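PDB 3JU7: putative PLP-dependent aminotransferase from Bacillus cereus ATCC 10987, which probably acts as a pyridoxal-phosphate-dependent aminotransferase of the DegT/DnrJ/EryC1/StrS family, moving amino groups between substrates. Local coordinates for residues A[101-115]-A[329-343]. Residues are numbered along the deposited sequence; the frame is centred on the assembly and turned at random.
Sequences EPYFIDISIDDWYMD and FRNYKSTDLTRTNKI
Both carboxylate oxygens of Asp106 are gripped twice by the first turn of helix 338-346. OD1 accepts from the hydroxyl OG1 of Thr340 at 2.6 Å, met nearly along the C-O bond, and on its syn lone pair from the backbone N of the same residue. OD2 turns its own syn lone pair to the backbone N of Arg339, while NE of that side chain comes down from above the carboxylate plane at 3.0 Å, leaving carboxylate and guanidinium 75° apart. The negative charge thus sits at the amino end of a helix, which would probably stabilise it, and a water ties OD2 to OD1 of Asp336.

A bend at chi3 (-75°) carries the Arg339 guanidinium on to Asp115, whose single oxygen OD2 receives both NH1 and NH2, the latter at 2.8 Å. Asp115 holds the N-cap position of helix 116-126, its other oxygen OD1 making weak bonds to the first-turn backbone, so one arginine links two acids and two helix starts, with Ile107 O over one face of its guanidinium.

Farther along, the backbones meet in a single bridge, Phe104 N donating to Lys333 O (2.9 Å) and Thr335 N to Phe104 O (2.8 Å). Flanking it, Pro102 CD lies over the centre of the Tyr332 ring, 3.5 Å from the centroid, and Lys333 CB over one face of Tyr103, offset toward the rim. At the other end, Ile343 CD1 lies between Ile109 CD1 and Trp112 NE1, 3.6 Å from that nitrogen, and Ile343 CG2 over one face of the indole.

Strand 101-105 is an edge strand of the chain's parallel sheet, and segment 329-343 runs along it: a beta bridge, then a loop carboxylate binding N-H groups at a helix start, reinforced by an Asp-Arg-Asp salt-bridge network.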
ATOM      1  N   GLU A 101      19.706  -4.982   5.904  1.00 24.36           N
ATOM      2  CA  GLU A 101      19.592  -6.022   6.896  1.00 25.27           C
ATOM      3  C   GLU A 101      19.256  -5.340   8.211  1.00 23.61           C
ATOM      4  O   GLU A 101      19.908  -4.375   8.595  1.00 24.26           O
ATOM      5  CB  GLU A 101      20.912  -6.770   7.065  1.00 25.88           C
ATOM      6  CG  GLU A 101      21.251  -7.653   5.935  1.00 25.74           C
ATOM      7  CD  GLU A 101      22.426  -8.573   6.255  1.00 28.52           C
ATOM      8  OE1 GLU A 101      22.768  -8.785   7.443  1.00 28.59           O
ATOM      9  OE2 GLU A 101      23.000  -9.088   5.300  1.00 41.58           O
ATOM     10  N   PRO A 102      18.245  -5.835   8.914  1.00 23.35           N
ATOM     11  CA  PRO A 102      18.129  -5.327  10.268  1.00 23.65           C
ATOM     12  C   PRO A 102      19.371  -5.732  11.071  1.00 22.25           C
ATOM     13  O   PRO A 102      20.006  -6.767  10.787  1.00 20.73           O
ATOM     14  CB  PRO A 102      16.869  -6.023  10.802  1.00 23.88           C
ATOM     15  CG  PRO A 102      16.089  -6.416   9.530  1.00 26.06           C
ATOM     16  CD  PRO A 102      17.151  -6.743   8.543  1.00 25.79           C
ATOM     17  N   TYR A 103      19.738  -4.865  12.009  1.00 23.25           N
ATOM     18  CA  TYR A 103      20.773  -5.124  13.013  1.00 21.24           C
ATOM     19  C   TYR A 103      20.164  -4.761  14.372  1.00 22.68           C
ATOM     20  O   TYR A 103      19.950  -3.568  14.684  1.00 19.41           O
ATOM     21  CB  TYR A 103      22.004  -4.281  12.750  1.00 22.08           C
ATOM     22  CG  TYR A 103      23.289  -4.787  13.419  1.00 23.87           C
ATOM     23  CD1 TYR A 103      23.385  -4.953  14.803  1.00 18.59           C
ATOM     24  CD2 TYR A 103      24.401  -5.099  12.647  1.00 25.02           C
ATOM     25  CE1 TYR A 103      24.562  -5.387  15.390  1.00 19.47           C
ATOM     26  CE2 TYR A 103      25.573  -5.546  13.231  1.00 25.32           C
ATOM     27  CZ  TYR A 103      25.644  -5.686  14.589  1.00 19.63           C
ATOM     28  OH  TYR A 103      26.828  -6.144  15.115  1.00 28.54           O
ATOM     29  N   PHE A 104      19.858  -5.785  15.177  1.00 20.63           N
ATOM     30  CA  PHE A 104      19.055  -5.545  16.368  1.00 19.91           C
ATOM     31  C   PHE A 104      19.883  -5.058  17.571  1.00 22.05           C
ATOM     32  O   PHE A 104      20.974  -5.592  17.859  1.00 20.92           O
ATOM     33  CB  PHE A 104      18.267  -6.793  16.746  1.00 21.17           C
ATOM     34  CG  PHE A 104      17.287  -7.250  15.711  1.00 17.86           C
ATOM     35  CD1 PHE A 104      16.188  -6.465  15.370  1.00 25.33           C
ATOM     36  CD2 PHE A 104      17.431  -8.477  15.097  1.00 21.59           C
ATOM     37  CE1 PHE A 104      15.269  -6.902  14.437  1.00 22.61           C
ATOM     38  CE2 PHE A 104      16.512  -8.911  14.157  1.00 22.13           C
ATOM     39  CZ  PHE A 104      15.439  -8.118  13.823  1.00 21.28           C
ATOM     40  N   ILE A 105      19.317  -4.068  18.279  1.00 21.76           N
ATOM     41  CA  ILE A 105      19.936  -3.390  19.409  1.00 18.58           C
ATOM     42  C   ILE A 105      19.038  -3.631  20.645  1.00 20.77           C
ATOM     43  O   ILE A 105      17.797  -3.411  20.596  1.00 17.30           O
ATOM     44  CB  ILE A 105      20.033  -1.849  19.119  1.00 21.88           C
ATOM     45  CG1 ILE A 105      20.702  -1.579  17.757  1.00 24.55           C
ATOM     46  CG2 ILE A 105      20.710  -1.021  20.294  1.00 16.37           C
ATOM     47  CD1 ILE A 105      22.087  -2.161  17.563  1.00 25.45           C
ATOM     48  N   ASP A 106      19.663  -4.010  21.765  1.00 16.97           N
ATOM     49  CA  ASP A 106      18.937  -4.218  23.018  1.00 18.48           C
ATOM     50  C   ASP A 106      18.178  -2.976  23.524  1.00 20.03           C
ATOM     51  O   ASP A 106      18.508  -1.833  23.167  1.00 20.41           O
ATOM     52  CB  ASP A 106      19.899  -4.644  24.099  1.00 19.28           C
ATOM     53  CG  ASP A 106      19.276  -5.608  25.078  1.00 23.37           C
ATOM     54  OD1 ASP A 106      18.159  -6.140  24.795  1.00 16.74           O
ATOM     55  OD2 ASP A 106      19.942  -5.862  26.102  1.00 17.08           O
ATOM     56  N   ILE A 107      17.188  -3.211  24.381  1.00 20.16           N
ATOM     57  CA  ILE A 107      16.366  -2.121  24.947  1.00 21.99           C
ATOM     58  C   ILE A 107      16.694  -1.898  26.445  1.00 22.56           C
ATOM     59  O   ILE A 107      17.249  -2.771  27.098  1.00 20.80           O
ATOM     60  CB  ILE A 107      14.840  -2.427  24.789  1.00 23.86           C
ATOM     61  CG1 ILE A 107      14.458  -3.815  25.372  1.00 24.39           C
ATOM     62  CG2 ILE A 107      14.419  -2.407  23.313  1.00 18.60           C
ATOM     63  CD1 ILE A 107      12.944  -3.977  25.614  1.00 21.31           C
ATOM     64  N   SER A 108      16.354  -0.722  26.968  1.00 23.16           N
ATOM     65  CA  SER A 108      16.355  -0.499  28.394  1.00 22.91           C
ATOM     66  C   SER A 108      15.250  -1.314  29.059  1.00 21.95           C
ATOM     67  O   SER A 108      14.160  -1.457  28.524  1.00 21.81           O
ATOM     68  CB  SER A 108      16.203   0.980  28.709  1.00 25.02           C
ATOM     69  OG  SER A 108      17.377   1.666  28.282  1.00 31.10           O
ATOM     70  N   ILE A 109      15.552  -1.852  30.231  1.00 20.44           N
ATOM     71  CA  ILE A 109      14.633  -2.716  30.957  1.00 21.06           C
ATOM     72  C   ILE A 109      13.410  -1.965  31.482  1.00 22.09           C
ATOM     73  O   ILE A 109      12.387  -2.588  31.723  1.00 22.82           O
ATOM     74  CB  ILE A 109      15.345  -3.438  32.126  1.00 20.94           C
ATOM     75  CG1 ILE A 109      14.661  -4.778  32.416  1.00 20.91           C
ATOM     76  CG2 ILE A 109      15.456  -2.502  33.372  1.00 17.13           C
ATOM     77  CD1 ILE A 109      15.022  -5.935  31.420  1.00 15.89           C
ATOM     78  N   ASP A 110      13.483  -0.637  31.581  1.00 22.06           N
ATOM     79  CA  ASP A 110      12.373   0.147  32.136  1.00 23.17           C
ATOM     80  C   ASP A 110      11.489   0.900  31.152  1.00 24.64           C
ATOM     81  O   ASP A 110      10.262   0.843  31.266  1.00 23.29           O
ATOM     82  CB  ASP A 110      12.881   1.115  33.212  1.00 25.45           C
ATOM     83  CG  ASP A 110      14.031   1.998  32.738  1.00 24.37           C
ATOM     84  OD1 ASP A 110      14.449   1.945  31.549  1.00 34.37           O
ATOM     85  OD2 ASP A 110      14.517   2.741  33.592  1.00 27.51           O
ATOM     86  N   ASP A 111      12.089   1.614  30.195  1.00 26.60           N
ATOM     87  CA  ASP A 111      11.294   2.384  29.222  1.00 25.64           C
ATOM     88  C   ASP A 111      11.041   1.623  27.924  1.00 24.81           C
ATOM     89  O   ASP A 111      10.210   2.032  27.132  1.00 23.67           O
ATOM     90  CB  ASP A 111      11.859   3.803  28.970  1.00 26.20           C
ATOM     91  CG  ASP A 111      13.274   3.823  28.387  1.00 28.16           C
ATOM     92  OD1 ASP A 111      13.671   2.908  27.631  1.00 31.11           O
ATOM     93  OD2 ASP A 111      14.001   4.801  28.695  1.00 36.79           O
ATOM     94  N   TRP A 112      11.772   0.520  27.751  1.00 23.63           N
ATOM     95  CA  TRP A 112      11.657  -0.422  26.632  1.00 22.58           C
ATOM     96  C   TRP A 112      11.943   0.182  25.278  1.00 23.02           C
ATOM     97  O   TRP A 112      11.503  -0.332  24.258  1.00 23.39           O
ATOM     98  CB  TRP A 112      10.305  -1.119  26.631  1.00 23.59           C
ATOM     99  CG  TRP A 112       9.900  -1.594  27.982  1.00 25.94           C
ATOM    100  CD1 TRP A 112      10.729  -1.990  28.990  1.00 23.14           C
ATOM    101  CD2 TRP A 112       8.566  -1.741  28.472  1.00 23.76           C
ATOM    102  NE1 TRP A 112       9.993  -2.359  30.088  1.00 24.96           N
ATOM    103  CE2 TRP A 112       8.660  -2.217  29.797  1.00 28.97           C
ATOM    104  CE3 TRP A 112       7.298  -1.502  27.928  1.00 24.16           C
ATOM    105  CZ2 TRP A 112       7.526  -2.461  30.590  1.00 26.63           C
ATOM    106  CZ3 TRP A 112       6.185  -1.748  28.700  1.00 24.78           C
ATOM    107  CH2 TRP A 112       6.308  -2.222  30.029  1.00 26.22           C
ATOM    108  N   TYR A 113      12.677   1.284  25.271  1.00 22.23           N
ATOM    109  CA  TYR A 113      13.206   1.814  24.037  1.00 23.67           C
ATOM    110  C   TYR A 113      14.632   1.273  23.807  1.00 22.46           C
ATOM    111  O   TYR A 113      15.306   0.791  24.730  1.00 21.44           O
ATOM    112  CB  TYR A 113      13.255   3.346  24.048  1.00 21.76           C
ATOM    113  CG  TYR A 113      12.031   4.046  24.554  1.00 19.15           C
ATOM    114  CD1 TYR A 113      10.777   3.746  24.056  1.00 18.83           C
ATOM    115  CD2 TYR A 113      12.139   5.085  25.466  1.00 18.48           C
ATOM    116  CE1 TYR A 113       9.647   4.430  24.498  1.00 21.34           C
ATOM    117  CE2 TYR A 113      11.024   5.765  25.923  1.00 23.29           C
ATOM    118  CZ  TYR A 113       9.770   5.439  25.442  1.00 23.22           C
ATOM    119  OH  TYR A 113       8.658   6.150  25.880  1.00 24.95           O
HETATM  120  N   MSE A 114      15.074   1.397  22.566  1.00 22.13           N
HETATM  121  CA  MSE A 114      16.440   1.098  22.171  1.00 25.27           C
HETATM  122  C   MSE A 114      17.376   1.855  23.126  1.00 26.92           C
HETATM  123  O   MSE A 114      17.181   3.053  23.395  1.00 27.73           O
HETATM  124  CB  MSE A 114      16.628   1.453  20.671  1.00 24.31           C
HETATM  125  CG  MSE A 114      17.949   1.054  20.114  1.00 29.34           C
HETATM  126 SE   MSE A 114      17.977   0.878  18.234  0.75 14.11          SE
HETATM  127  CE  MSE A 114      17.151   2.648  17.872  1.00 14.78           C
ATOM    128  N   ASP A 115      18.327   1.133  23.711  1.00 26.01           N
ATOM    129  CA  ASP A 115      19.284   1.721  24.642  1.00 25.87           C
ATOM    130  C   ASP A 115      20.317   2.546  23.876  1.00 27.01           C
ATOM    131  O   ASP A 115      21.135   1.999  23.146  1.00 22.56           O
ATOM    132  CB  ASP A 115      19.978   0.609  25.439  1.00 27.02           C
ATOM    133  CG  ASP A 115      21.123   1.115  26.310  1.00 29.70           C
ATOM    134  OD1 ASP A 115      21.652   2.212  26.042  1.00 39.00           O
ATOM    135  OD2 ASP A 115      21.525   0.393  27.240  1.00 26.14           O
ATOM    136  N   PHE A 329      13.551 -13.515  11.097  1.00 22.66           N
ATOM    137  CA  PHE A 329      14.604 -12.594  11.482  1.00 21.09           C
ATOM    138  C   PHE A 329      15.690 -13.185  12.360  1.00 21.75           C
ATOM    139  O   PHE A 329      16.527 -12.461  12.864  1.00 25.89           O
ATOM    140  CB  PHE A 329      13.964 -11.434  12.239  1.00 25.57           C
ATOM    141  CG  PHE A 329      12.753 -10.862  11.572  1.00 22.72           C
ATOM    142  CD1 PHE A 329      12.887 -10.151  10.393  1.00 24.14           C
ATOM    143  CD2 PHE A 329      11.496 -11.020  12.124  1.00 26.53           C
ATOM    144  CE1 PHE A 329      11.812  -9.598   9.800  1.00 17.49           C
ATOM    145  CE2 PHE A 329      10.381 -10.452  11.531  1.00 28.25           C
ATOM    146  CZ  PHE A 329      10.521  -9.774  10.342  1.00 19.50           C
ATOM    147  N   ARG A 330      15.669 -14.489  12.570  1.00 22.00           N
ATOM    148  CA  ARG A 330      16.573 -15.139  13.538  1.00 24.29           C
ATOM    149  C   ARG A 330      18.031 -14.989  13.229  1.00 23.12           C
ATOM    150  O   ARG A 330      18.836 -15.088  14.101  1.00 25.45           O
ATOM    151  CB  ARG A 330      16.401 -16.652  13.496  1.00 23.62           C
ATOM    152  CG  ARG A 330      15.220 -17.186  14.172  1.00 29.57           C
ATOM    153  CD  ARG A 330      15.060 -18.609  13.667  1.00 34.43           C
ATOM    154  NE  ARG A 330      14.032 -19.390  14.359  1.00 40.12           N
ATOM    155  CZ  ARG A 330      13.564 -20.547  13.891  1.00 42.02           C
ATOM    156  NH1 ARG A 330      14.028 -21.064  12.737  1.00 45.41           N
ATOM    157  NH2 ARG A 330      12.635 -21.202  14.571  1.00 44.21           N
ATOM    158  N   ASN A 331      18.371 -14.903  11.959  1.00 24.02           N
ATOM    159  CA  ASN A 331      19.752 -14.900  11.579  1.00 24.56           C
ATOM    160  C   ASN A 331      20.339 -13.520  11.327  1.00 24.45           C
ATOM    161  O   ASN A 331      21.465 -13.445  10.951  1.00 23.12           O
ATOM    162  CB  ASN A 331      19.933 -15.811  10.367  1.00 25.22           C
ATOM    163  CG  ASN A 331      19.666 -17.284  10.716  1.00 30.48           C
ATOM    164  OD1 ASN A 331      19.681 -17.677  11.887  1.00 31.87           O
ATOM    165  ND2 ASN A 331      19.404 -18.090   9.700  1.00 33.16           N
ATOM    166  N   TYR A 332      19.591 -12.441  11.558  1.00 23.96           N
ATOM    167  CA  TYR A 332      20.166 -11.120  11.419  1.00 23.03           C
ATOM    168  C   TYR A 332      21.049 -10.817  12.619  1.00 24.24           C
ATOM    169  O   TYR A 332      20.794 -11.291  13.730  1.00 24.97           O
ATOM    170  CB  TYR A 332      19.091 -10.057  11.281  1.00 19.23           C
ATOM    171  CG  TYR A 332      18.412 -10.132   9.939  1.00 22.49           C
ATOM    172  CD1 TYR A 332      19.119  -9.855   8.772  1.00 23.24           C
ATOM    173  CD2 TYR A 332      17.072 -10.478   9.824  1.00 22.57           C
ATOM    174  CE1 TYR A 332      18.518  -9.928   7.552  1.00 21.36           C
ATOM    175  CE2 TYR A 332      16.463 -10.551   8.581  1.00 23.23           C
ATOM    176  CZ  TYR A 332      17.195 -10.274   7.456  1.00 24.47           C
ATOM    177  OH  TYR A 332      16.636 -10.352   6.198  1.00 25.41           O
ATOM    178  N   LYS A 333      22.072 -10.001  12.388  1.00 22.63           N
ATOM    179  CA  LYS A 333      22.999  -9.608  13.444  1.00 21.86           C
ATOM    180  C   LYS A 333      22.296  -8.811  14.556  1.00 22.50           C
ATOM    181  O   LYS A 333      21.243  -8.206  14.346  1.00 17.62           O
ATOM    182  CB  LYS A 333      24.132  -8.763  12.861  1.00 23.80           C
ATOM    183  CG  LYS A 333      25.010  -9.521  11.884  1.00 25.31           C
ATOM    184  CD  LYS A 333      26.153  -8.666  11.444  1.00 30.75           C
ATOM    185  CE  LYS A 333      26.994  -9.338  10.376  1.00 36.02           C
ATOM    186  NZ  LYS A 333      27.637 -10.591  10.899  1.00 52.70           N
ATOM    187  N   SER A 334      22.895  -8.848  15.745  1.00 22.02           N
ATOM    188  CA  SER A 334      22.412  -8.085  16.877  1.00 21.13           C
ATOM    189  C   SER A 334      23.530  -7.875  17.865  1.00 20.09           C
ATOM    190  O   SER A 334      24.544  -8.545  17.817  1.00 21.46           O
ATOM    191  CB  SER A 334      21.272  -8.816  17.582  1.00 22.50           C
ATOM    192  OG  SER A 334      21.751 -10.012  18.187  1.00 17.85           O
ATOM    193  N   THR A 335      23.338  -6.910  18.747  1.00 21.57           N
ATOM    194  CA  THR A 335      24.132  -6.772  19.946  1.00 19.50           C
ATOM    195  C   THR A 335      23.615  -7.897  20.831  1.00 19.77           C
ATOM    196  O   THR A 335      22.678  -8.596  20.448  1.00 21.79           O
ATOM    197  CB  THR A 335      23.786  -5.475  20.637  1.00 21.20           C
ATOM    198  OG1 THR A 335      22.403  -5.542  21.059  1.00 16.76           O
ATOM    199  CG2 THR A 335      23.979  -4.287  19.653  1.00 18.80           C
ATOM    200  N   ASP A 336      24.214  -8.079  21.996  1.00 20.26           N
ATOM    201  CA  ASP A 336      23.610  -8.889  23.045  1.00 20.04           C
ATOM    202  C   ASP A 336      22.198  -8.363  23.308  1.00 20.61           C
ATOM    203  O   ASP A 336      21.975  -7.146  23.355  1.00 21.87           O
ATOM    204  CB  ASP A 336      24.425  -8.785  24.328  1.00 18.96           C
ATOM    205  CG  ASP A 336      23.865  -9.661  25.440  1.00 22.11           C
ATOM    206  OD1 ASP A 336      22.961  -9.206  26.185  1.00 16.92           O
ATOM    207  OD2 ASP A 336      24.366 -10.808  25.589  1.00 22.85           O
ATOM    208  N   LEU A 337      21.250  -9.285  23.487  1.00 20.24           N
ATOM    209  CA  LEU A 337      19.828  -8.948  23.629  1.00 19.01           C
ATOM    210  C   LEU A 337      19.239  -9.446  24.961  1.00 19.15           C
ATOM    211  O   LEU A 337      18.042  -9.737  25.085  1.00 18.27           O
ATOM    212  CB  LEU A 337      19.049  -9.468  22.399  1.00 18.21           C
ATOM    213  CG  LEU A 337      19.356  -8.748  21.071  1.00 22.52           C
ATOM    214  CD1 LEU A 337      18.598  -9.318  19.897  1.00 19.22           C
ATOM    215  CD2 LEU A 337      19.040  -7.239  21.212  1.00 15.33           C
ATOM    216  N   THR A 338      20.068  -9.481  25.993  1.00 20.79           N
ATOM    217  CA  THR A 338      19.622 -10.004  27.299  1.00 20.96           C
ATOM    218  C   THR A 338      18.383  -9.302  27.875  1.00 18.96           C
ATOM    219  O   THR A 338      17.495  -9.951  28.416  1.00 21.47           O
ATOM    220  CB  THR A 338      20.754  -9.971  28.338  1.00 19.95           C
ATOM    221  OG1 THR A 338      21.814 -10.844  27.915  1.00 19.66           O
ATOM    222  CG2 THR A 338      20.230 -10.397  29.706  1.00 17.81           C
ATOM    223  N   ARG A 339      18.312  -7.986  27.765  1.00 19.59           N
ATOM    224  CA  ARG A 339      17.137  -7.277  28.285  1.00 20.30           C
ATOM    225  C   ARG A 339      15.878  -7.529  27.451  1.00 21.18           C
ATOM    226  O   ARG A 339      14.772  -7.718  28.014  1.00 18.99           O
ATOM    227  CB  ARG A 339      17.428  -5.789  28.422  1.00 18.26           C
ATOM    228  CG  ARG A 339      18.468  -5.537  29.469  1.00 19.23           C
ATOM    229  CD  ARG A 339      18.969  -4.117  29.469  1.00 16.81           C
ATOM    230  NE  ARG A 339      19.875  -3.811  28.357  1.00 16.18           N
ATOM    231  CZ  ARG A 339      20.398  -2.602  28.141  1.00 20.00           C
ATOM    232  NH1 ARG A 339      20.100  -1.590  28.937  1.00 22.61           N
ATOM    233  NH2 ARG A 339      21.200  -2.393  27.129  1.00 22.16           N
ATOM    234  N   THR A 340      16.038  -7.540  26.119  1.00 20.55           N
ATOM    235  CA  THR A 340      14.912  -7.811  25.206  1.00 20.56           C
ATOM    236  C   THR A 340      14.339  -9.183  25.546  1.00 19.78           C
ATOM    237  O   THR A 340      13.138  -9.358  25.653  1.00 17.63           O
ATOM    238  CB  THR A 340      15.348  -7.746  23.694  1.00 21.81           C
ATOM    239  OG1 THR A 340      16.020  -6.495  23.431  1.00 19.84           O
ATOM    240  CG2 THR A 340      14.146  -7.829  22.749  1.00 17.29           C
ATOM    241  N   ASN A 341      15.209 -10.151  25.769  1.00 18.77           N
ATOM    242  CA  ASN A 341      14.751 -11.494  26.122  1.00 20.24           C
ATOM    243  C   ASN A 341      13.965 -11.505  27.413  1.00 20.32           C
ATOM    244  O   ASN A 341      12.913 -12.148  27.528  1.00 23.55           O
ATOM    245  CB  ASN A 341      15.929 -12.480  26.222  1.00 15.86           C
ATOM    246  CG  ASN A 341      16.535 -12.772  24.862  1.00 22.38           C
ATOM    247  OD1 ASN A 341      15.921 -12.475  23.827  1.00 22.47           O
ATOM    248  ND2 ASN A 341      17.730 -13.358  24.848  1.00 18.33           N
ATOM    249  N   LYS A 342      14.483 -10.797  28.391  1.00 19.01           N
ATOM    250  CA  LYS A 342      13.831 -10.740  29.673  1.00 18.98           C
ATOM    251  C   LYS A 342      12.445 -10.086  29.542  1.00 19.45           C
ATOM    252  O   LYS A 342      11.452 -10.643  30.012  1.00 19.00           O
ATOM    253  CB  LYS A 342      14.727 -10.006  30.693  1.00 17.34           C
ATOM    254  CG  LYS A 342      14.081  -9.746  32.034  1.00 21.14           C
ATOM    255  CD  LYS A 342      13.684 -11.019  32.748  1.00 24.91           C
ATOM    256  CE  LYS A 342      14.862 -11.704  33.357  1.00 23.95           C
ATOM    257  NZ  LYS A 342      15.335 -10.870  34.518  1.00 35.46           N
ATOM    258  N   ILE A 343      12.376  -8.921  28.901  1.00 18.82           N
ATOM    259  CA  ILE A 343      11.091  -8.222  28.749  1.00 19.57           C
ATOM    260  C   ILE A 343      10.099  -9.069  27.932  1.00 21.35           C
ATOM    261  O   ILE A 343       8.899  -8.992  28.126  1.00 24.36           O
ATOM    262  CB  ILE A 343      11.291  -6.829  28.093  1.00 19.59           C
ATOM    263  CG1 ILE A 343      12.055  -5.908  29.053  1.00 21.07           C
ATOM    264  CG2 ILE A 343       9.933  -6.170  27.672  1.00 20.55           C
ATOM    265  CD1 ILE A 343      11.369  -5.701  30.437  1.00 18.67           C
TER
HETATM  266  O   HOH W   1      21.939  -8.387  10.066  1.00 20.75           O
HETATM  267  O   HOH W   2      15.679  -5.019  21.159  1.00 19.64           O
HETATM  268  O   HOH W   3      22.156  -6.852  27.127  1.00 17.21           O
HETATM  269  O   HOH W   4      23.047  -4.355  26.627  1.00 22.86           O
HETATM  270  O   HOH W   5      18.281  -1.143  31.117  1.00 13.48           O